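Local coordinates for saposin-like protein (PDB 3S63), which probably binds lipids and interacts with membranes, as a hookworm member of the saposin-like protein family, at residues L9-H20 / Q34-Y45. Residues are numbered along the deposited sequence; the frame is centred on the assembly and turned at random.
Sequences LCQIALRTVFGH and QLKHECKRHFNY
Gln34 lays its side-chain amide over one face of the His20 imidazole, the two planes 22° apart, with CD of Gln34 3.5 Å from CE1 of His20. A bend at chi2 (-62°) folds the glutamine chain into this stack; a flexible, flat amide suits the partly exposed edge of the contact, where it can lie on the exposed His20 at the end of helix 3-20. Leu35 turns inward instead: its CD2 meets CD2 of Leu14 at 3.7 Å and also reaches CG2 of Val17, while Met53 of helix 46-65 touches it as well. Branched aliphatic side chains suit this buried layer because they interlock without needing polar partners. Glu38 packs through its methylenes, CB lying 3.5 Å from CG2 of Val17; the two side chains run alongside each other, pointing opposite ways. Ala13 and Glu38 have CA atoms 6.4 Å apart, and the small Ala13 fits such a close approach. With CG anti to the backbone N and a bend at chi2 (66°), the glutamate crosses Thr16 at about a right angle. Thr16 turns its methyl to Glu38, while its OG1 donates to Ile12 O, 2.8 Å away, satisfying the hydroxyl within its own helix. His42, the last residue of the type I turn that begins at Cys39, lies obliquely against Leu9 and Ile12. Tyr45 closes the contact as a broad platform: CB of Leu9 sits over the ring centre, 3.7 Å from the centroid, a CH-pi contact. Disulfide Cys10-Cys75 ties helix 3-20 to helix 71-77, and Cys39-Cys49 ties helix 28-39 to helix 46-65. Segments 9-20 and 34-39, whose axes meet at 130°, belong to the compact disulfide-linked four-helix bundle characteristic of the saposin fold.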
ATOM      1  N   LEU A   9       6.903   5.425  -0.702  1.00 40.83           N
ATOM      2  CA  LEU A   9       6.500   4.351  -1.596  1.00 39.55           C
ATOM      3  C   LEU A   9       5.305   3.544  -1.070  1.00 38.93           C
ATOM      4  O   LEU A   9       4.425   3.152  -1.829  1.00 41.99           O
ATOM      5  CB  LEU A   9       7.688   3.441  -1.927  1.00 36.46           C
ATOM      6  CG  LEU A   9       8.807   4.153  -2.694  1.00 37.73           C
ATOM      7  CD1 LEU A   9       9.825   3.165  -3.175  1.00 39.51           C
ATOM      8  CD2 LEU A   9       8.250   4.906  -3.882  1.00 45.09           C
ATOM      9  N   CYS A  10       5.257   3.293   0.225  1.00 31.58           N
ATOM     10  CA  CYS A  10       4.120   2.569   0.750  1.00 32.19           C
ATOM     11  C   CYS A  10       2.862   3.336   0.366  1.00 35.40           C
ATOM     12  O   CYS A  10       1.887   2.758  -0.100  1.00 32.06           O
ATOM     13  CB  CYS A  10       4.216   2.445   2.270  1.00 29.77           C
ATOM     14  SG  CYS A  10       2.957   1.365   2.996  1.00 30.81           S
ATOM     15  N   GLN A  11       2.916   4.651   0.557  1.00 34.40           N
ATOM     16  CA  GLN A  11       1.770   5.523   0.375  1.00 36.17           C
ATOM     17  C   GLN A  11       1.348   5.636  -1.089  1.00 36.62           C
ATOM     18  O   GLN A  11       0.180   5.481  -1.420  1.00 41.43           O
ATOM     19  CB  GLN A  11       2.082   6.912   0.930  1.00 35.11           C
ATOM     20  CG  GLN A  11       2.244   6.955   2.419  1.00 36.90           C
ATOM     21  CD  GLN A  11       2.378   8.368   2.936  1.00 47.66           C
ATOM     22  OE1 GLN A  11       1.382   9.042   3.182  1.00 58.30           O
ATOM     23  NE2 GLN A  11       3.612   8.826   3.107  1.00 46.29           N
ATOM     24  N   ILE A  12       2.305   5.939  -1.952  1.00 31.23           N
ATOM     25  CA  ILE A  12       2.071   6.008  -3.377  1.00 35.28           C
ATOM     26  C   ILE A  12       1.416   4.733  -3.911  1.00 35.55           C
ATOM     27  O   ILE A  12       0.493   4.788  -4.716  1.00 37.03           O
ATOM     28  CB  ILE A  12       3.404   6.238  -4.101  1.00 37.04           C
ATOM     29  CG1 ILE A  12       4.035   7.546  -3.609  1.00 37.65           C
ATOM     30  CG2 ILE A  12       3.211   6.246  -5.600  1.00 29.39           C
ATOM     31  CD1 ILE A  12       5.435   7.781  -4.149  1.00 45.96           C
ATOM     32  N   ALA A  13       1.910   3.585  -3.463  1.00 30.32           N
ATOM     33  CA  ALA A  13       1.440   2.307  -3.958  1.00 26.41           C
ATOM     34  C   ALA A  13       0.009   2.042  -3.545  1.00 28.89           C
ATOM     35  O   ALA A  13      -0.804   1.622  -4.356  1.00 32.28           O
ATOM     36  CB  ALA A  13       2.349   1.179  -3.481  1.00 23.40           C
ATOM     37  N   LEU A  14      -0.304   2.275  -2.280  1.00 35.43           N
ATOM     38  CA  LEU A  14      -1.633   1.971  -1.765  1.00 34.75           C
ATOM     39  C   LEU A  14      -2.678   2.943  -2.293  1.00 38.24           C
ATOM     40  O   LEU A  14      -3.853   2.604  -2.432  1.00 39.49           O
ATOM     41  CB  LEU A  14      -1.636   2.016  -0.239  1.00 34.35           C
ATOM     42  CG  LEU A  14      -0.833   0.935   0.461  1.00 35.26           C
ATOM     43  CD1 LEU A  14      -1.303   0.825   1.879  1.00 32.44           C
ATOM     44  CD2 LEU A  14      -1.012  -0.379  -0.264  1.00 34.20           C
ATOM     45  N   ARG A  15      -2.245   4.165  -2.563  1.00 40.50           N
ATOM     46  CA  ARG A  15      -3.143   5.224  -2.988  1.00 36.54           C
ATOM     47  C   ARG A  15      -3.490   5.042  -4.448  1.00 36.10           C
ATOM     48  O   ARG A  15      -4.631   5.230  -4.858  1.00 35.31           O
ATOM     49  CB  ARG A  15      -2.460   6.568  -2.785  1.00 40.65           C
ATOM     50  CG  ARG A  15      -3.250   7.751  -3.266  1.00 45.89           C
ATOM     51  CD  ARG A  15      -2.417   8.558  -4.240  1.00 49.81           C
ATOM     52  NE  ARG A  15      -1.668   9.625  -3.586  1.00 62.08           N
ATOM     53  CZ  ARG A  15      -0.433   9.981  -3.925  1.00 67.49           C
ATOM     54  NH1 ARG A  15       0.204   9.335  -4.899  1.00 57.57           N
ATOM     55  NH2 ARG A  15       0.168  10.975  -3.282  1.00 75.38           N
ATOM     56  N   THR A  16      -2.477   4.675  -5.224  1.00 33.11           N
ATOM     57  CA  THR A  16      -2.620   4.430  -6.647  1.00 33.34           C
ATOM     58  C   THR A  16      -3.559   3.251  -6.911  1.00 35.35           C
ATOM     59  O   THR A  16      -4.438   3.338  -7.758  1.00 33.76           O
ATOM     60  CB  THR A  16      -1.242   4.200  -7.301  1.00 34.95           C
ATOM     61  OG1 THR A  16      -0.500   5.427  -7.291  1.00 39.76           O
ATOM     62  CG2 THR A  16      -1.389   3.758  -8.730  1.00 34.12           C
ATOM     63  N   VAL A  17      -3.386   2.162  -6.169  1.00 35.31           N
ATOM     64  CA  VAL A  17      -4.261   1.001  -6.298  1.00 29.12           C
ATOM     65  C   VAL A  17      -5.679   1.298  -5.792  1.00 33.83           C
ATOM     66  O   VAL A  17      -6.658   0.802  -6.352  1.00 36.02           O
ATOM     67  CB  VAL A  17      -3.697  -0.232  -5.562  1.00 27.57           C
ATOM     68  CG1 VAL A  17      -4.759  -1.331  -5.453  1.00 23.18           C
ATOM     69  CG2 VAL A  17      -2.412  -0.733  -6.243  1.00 24.02           C
ATOM     70  N   PHE A  18      -5.799   2.105  -4.743  1.00 32.85           N
ATOM     71  CA  PHE A  18      -7.120   2.463  -4.227  1.00 33.33           C
ATOM     72  C   PHE A  18      -7.846   3.348  -5.228  1.00 35.98           C
ATOM     73  O   PHE A  18      -9.052   3.223  -5.424  1.00 36.52           O
ATOM     74  CB  PHE A  18      -6.999   3.189  -2.897  1.00 28.53           C
ATOM     75  CG  PHE A  18      -8.322   3.561  -2.267  1.00 32.76           C
ATOM     76  CD1 PHE A  18      -8.984   2.675  -1.429  1.00 34.87           C
ATOM     77  CD2 PHE A  18      -8.882   4.816  -2.469  1.00 38.45           C
ATOM     78  CE1 PHE A  18     -10.193   3.026  -0.813  1.00 32.45           C
ATOM     79  CE2 PHE A  18     -10.091   5.171  -1.863  1.00 31.08           C
ATOM     80  CZ  PHE A  18     -10.742   4.271  -1.039  1.00 31.97           C
ATOM     81  N   GLY A  19      -7.099   4.247  -5.856  1.00 37.32           N
ATOM     82  CA  GLY A  19      -7.658   5.119  -6.866  1.00 32.81           C
ATOM     83  C   GLY A  19      -8.050   4.307  -8.076  1.00 32.78           C
ATOM     84  O   GLY A  19      -9.030   4.608  -8.735  1.00 33.68           O
ATOM     85  N   HIS A  20      -7.275   3.268  -8.363  1.00 28.92           N
ATOM     86  CA  HIS A  20      -7.544   2.406  -9.498  1.00 30.08           C
ATOM     87  C   HIS A  20      -8.968   1.825  -9.474  1.00 30.82           C
ATOM     88  O   HIS A  20      -9.642   1.810 -10.499  1.00 30.63           O
ATOM     89  CB  HIS A  20      -6.514   1.282  -9.563  1.00 23.93           C
ATOM     90  CG  HIS A  20      -6.814   0.242 -10.594  1.00 22.79           C
ATOM     91  ND1 HIS A  20      -7.293  -1.008 -10.270  1.00 26.75           N
ATOM     92  CD2 HIS A  20      -6.703   0.262 -11.940  1.00 23.64           C
ATOM     93  CE1 HIS A  20      -7.457  -1.718 -11.370  1.00 25.89           C
ATOM     94  NE2 HIS A  20      -7.114  -0.965 -12.399  1.00 30.74           N
ATOM     95  N   GLN A  34      -3.699  -6.449  -8.347  1.00 34.41           N
ATOM     96  CA  GLN A  34      -3.308  -5.057  -8.632  1.00 32.23           C
ATOM     97  C   GLN A  34      -2.193  -4.543  -7.755  1.00 32.86           C
ATOM     98  O   GLN A  34      -1.309  -3.836  -8.230  1.00 36.65           O
ATOM     99  CB  GLN A  34      -4.489  -4.092  -8.528  1.00 34.80           C
ATOM    100  CG  GLN A  34      -5.224  -3.883  -9.842  1.00 45.86           C
ATOM    101  CD  GLN A  34      -4.353  -3.263 -10.921  1.00 39.31           C
ATOM    102  OE1 GLN A  34      -3.634  -2.285 -10.677  1.00 38.09           O
ATOM    103  NE2 GLN A  34      -4.412  -3.831 -12.122  1.00 35.94           N
ATOM    104  N   LEU A  35      -2.248  -4.868  -6.468  1.00 29.83           N
ATOM    105  CA  LEU A  35      -1.151  -4.529  -5.575  1.00 26.35           C
ATOM    106  C   LEU A  35       0.155  -5.053  -6.180  1.00 28.12           C
ATOM    107  O   LEU A  35       1.120  -4.296  -6.327  1.00 30.72           O
ATOM    108  CB  LEU A  35      -1.399  -5.049  -4.150  1.00 27.92           C
ATOM    109  CG  LEU A  35      -2.411  -4.287  -3.267  1.00 25.75           C
ATOM    110  CD1 LEU A  35      -2.869  -5.108  -2.084  1.00 22.52           C
ATOM    111  CD2 LEU A  35      -1.898  -2.924  -2.804  1.00 21.04           C
ATOM    112  N   LYS A  36       0.169  -6.325  -6.578  1.00 36.25           N
ATOM    113  CA  LYS A  36       1.336  -6.919  -7.257  1.00 37.26           C
ATOM    114  C   LYS A  36       1.761  -6.161  -8.522  1.00 38.69           C
ATOM    115  O   LYS A  36       2.944  -5.855  -8.693  1.00 40.90           O
ATOM    116  CB  LYS A  36       1.098  -8.406  -7.568  1.00 34.57           C
ATOM    117  CG  LYS A  36       1.109  -9.290  -6.328  1.00 36.18           C
ATOM    118  CD  LYS A  36       0.553 -10.696  -6.555  1.00 37.50           C
ATOM    119  CE  LYS A  36       1.458 -11.568  -7.420  1.00 50.46           C
ATOM    120  NZ  LYS A  36       1.100 -13.023  -7.304  1.00 54.61           N
ATOM    121  N   HIS A  37       0.802  -5.852  -9.397  1.00 33.47           N
ATOM    122  CA  HIS A  37       1.078  -5.085 -10.615  1.00 32.81           C
ATOM    123  C   HIS A  37       1.676  -3.723 -10.277  1.00 34.95           C
ATOM    124  O   HIS A  37       2.581  -3.239 -10.948  1.00 39.44           O
ATOM    125  CB  HIS A  37      -0.203  -4.921 -11.460  1.00 37.44           C
ATOM    126  CG  HIS A  37      -0.049  -3.983 -12.626  1.00 44.69           C
ATOM    127  ND1 HIS A  37      -0.122  -2.610 -12.498  1.00 47.08           N
ATOM    128  CD2 HIS A  37       0.179  -4.223 -13.940  1.00 40.82           C
ATOM    129  CE1 HIS A  37       0.063  -2.044 -13.679  1.00 38.65           C
ATOM    130  NE2 HIS A  37       0.247  -3.001 -14.571  1.00 39.84           N
ATOM    131  N   GLU A  38       1.167  -3.108  -9.221  1.00 30.42           N
ATOM    132  CA  GLU A  38       1.613  -1.783  -8.852  1.00 33.42           C
ATOM    133  C   GLU A  38       3.008  -1.826  -8.229  1.00 38.02           C
ATOM    134  O   GLU A  38       3.789  -0.877  -8.368  1.00 39.86           O
ATOM    135  CB  GLU A  38       0.596  -1.126  -7.916  1.00 30.13           C
ATOM    136  CG  GLU A  38       1.115   0.100  -7.201  1.00 32.25           C
ATOM    137  CD  GLU A  38       1.426   1.259  -8.129  1.00 35.15           C
ATOM    138  OE1 GLU A  38       0.777   1.380  -9.186  1.00 38.05           O
ATOM    139  OE2 GLU A  38       2.312   2.069  -7.791  1.00 34.98           O
ATOM    140  N   CYS A  39       3.326  -2.926  -7.551  1.00 43.87           N
ATOM    141  CA  CYS A  39       4.677  -3.134  -7.006  1.00 41.86           C
ATOM    142  C   CYS A  39       5.740  -3.119  -8.091  1.00 41.15           C
ATOM    143  O   CYS A  39       6.844  -2.609  -7.889  1.00 37.34           O
ATOM    144  CB  CYS A  39       4.763  -4.462  -6.265  1.00 35.40           C
ATOM    145  SG  CYS A  39       3.996  -4.414  -4.668  1.00 33.99           S
ATOM    146  N   LYS A  40       5.387  -3.676  -9.243  1.00 39.41           N
ATOM    147  CA  LYS A  40       6.325  -3.830 -10.345  1.00 39.97           C
ATOM    148  C   LYS A  40       6.552  -2.562 -11.165  1.00 40.09           C
ATOM    149  O   LYS A  40       7.343  -2.576 -12.089  1.00 46.33           O
ATOM    150  CB  LYS A  40       5.889  -4.990 -11.244  1.00 37.97           C
ATOM    151  CG  LYS A  40       5.677  -6.281 -10.466  1.00 38.60           C
ATOM    152  CD  LYS A  40       5.165  -7.418 -11.323  1.00 40.12           C
ATOM    153  CE  LYS A  40       4.704  -8.589 -10.446  1.00 43.30           C
ATOM    154  NZ  LYS A  40       4.118  -9.714 -11.242  1.00 39.65           N
ATOM    155  N   ARG A  41       5.877  -1.468 -10.830  1.00 51.54           N
ATOM    156  CA  ARG A  41       6.160  -0.183 -11.465  1.00 49.51           C
ATOM    157  C   ARG A  41       7.380   0.499 -10.832  1.00 56.06           C
ATOM    158  O   ARG A  41       7.852   1.513 -11.335  1.00 62.74           O
ATOM    159  CB  ARG A  41       4.952   0.762 -11.368  1.00 54.65           C
ATOM    160  CG  ARG A  41       3.762   0.434 -12.286  1.00 59.62           C
ATOM    161  CD  ARG A  41       2.609   1.476 -12.139  1.00 64.48           C
ATOM    162  NE  ARG A  41       3.083   2.867 -12.132  1.00 69.87           N
ATOM    163  CZ  ARG A  41       3.140   3.654 -11.053  1.00 73.59           C
ATOM    164  NH1 ARG A  41       2.727   3.210  -9.874  1.00 66.39           N
ATOM    165  NH2 ARG A  41       3.599   4.899 -11.149  1.00 69.20           N
ATOM    166  N   HIS A  42       7.879  -0.042  -9.723  1.00 52.31           N
ATOM    167  CA  HIS A  42       8.977   0.594  -8.989  1.00 54.19           C
ATOM    168  C   HIS A  42      10.212  -0.304  -8.865  1.00 54.58           C
ATOM    169  O   HIS A  42      10.251  -1.201  -8.018  1.00 55.41           O
ATOM    170  CB  HIS A  42       8.516   1.012  -7.589  1.00 49.01           C
ATOM    171  CG  HIS A  42       7.235   1.784  -7.576  1.00 55.30           C
ATOM    172  ND1 HIS A  42       6.001   1.178  -7.471  1.00 58.69           N
ATOM    173  CD2 HIS A  42       6.995   3.116  -7.646  1.00 57.52           C
ATOM    174  CE1 HIS A  42       5.056   2.103  -7.478  1.00 53.34           C
ATOM    175  NE2 HIS A  42       5.631   3.286  -7.585  1.00 54.18           N
ATOM    176  N   PHE A  43      11.226  -0.038  -9.685  1.00 58.03           N
ATOM    177  CA  PHE A  43      12.405  -0.905  -9.775  1.00 58.53           C
ATOM    178  C   PHE A  43      12.957  -1.319  -8.414  1.00 56.46           C
ATOM    179  O   PHE A  43      13.053  -2.507  -8.109  1.00 59.48           O
ATOM    180  CB  PHE A  43      13.506  -0.246 -10.622  1.00 56.40           C
ATOM    181  N   ASN A  44      13.308  -0.334  -7.598  1.00 52.02           N
ATOM    182  CA  ASN A  44      13.992  -0.590  -6.338  1.00 47.53           C
ATOM    183  C   ASN A  44      13.083  -1.098  -5.234  1.00 52.19           C
ATOM    184  O   ASN A  44      13.542  -1.499  -4.168  1.00 57.35           O
ATOM    185  CB  ASN A  44      14.683   0.686  -5.864  1.00 58.17           C
ATOM    186  CG  ASN A  44      15.805   1.114  -6.788  1.00 62.84           C
ATOM    187  OD1 ASN A  44      16.515   0.272  -7.345  1.00 56.63           O
ATOM    188  ND2 ASN A  44      15.974   2.428  -6.958  1.00 56.69           N
ATOM    189  N   TYR A  45      11.788  -1.088  -5.484  1.00 43.43           N
ATOM    190  CA  TYR A  45      10.836  -1.343  -4.423  1.00 37.07           C
ATOM    191  C   TYR A  45      10.119  -2.660  -4.662  1.00 40.32           C
ATOM    192  O   TYR A  45       9.503  -3.201  -3.750  1.00 40.23           O
ATOM    193  CB  TYR A  45       9.847  -0.183  -4.373  1.00 37.90           C
ATOM    194  CG  TYR A  45       8.847  -0.222  -3.258  1.00 35.33           C
ATOM    195  CD1 TYR A  45       7.497  -0.005  -3.504  1.00 34.95           C
ATOM    196  CD2 TYR A  45       9.249  -0.457  -1.948  1.00 33.68           C
ATOM    197  CE1 TYR A  45       6.571  -0.023  -2.462  1.00 36.01           C
ATOM    198  CE2 TYR A  45       8.338  -0.484  -0.913  1.00 28.04           C
ATOM    199  CZ  TYR A  45       7.005  -0.264  -1.172  1.00 32.66           C
ATOM    200  OH  TYR A  45       6.108  -0.300  -0.142  1.00 31.70           O
TER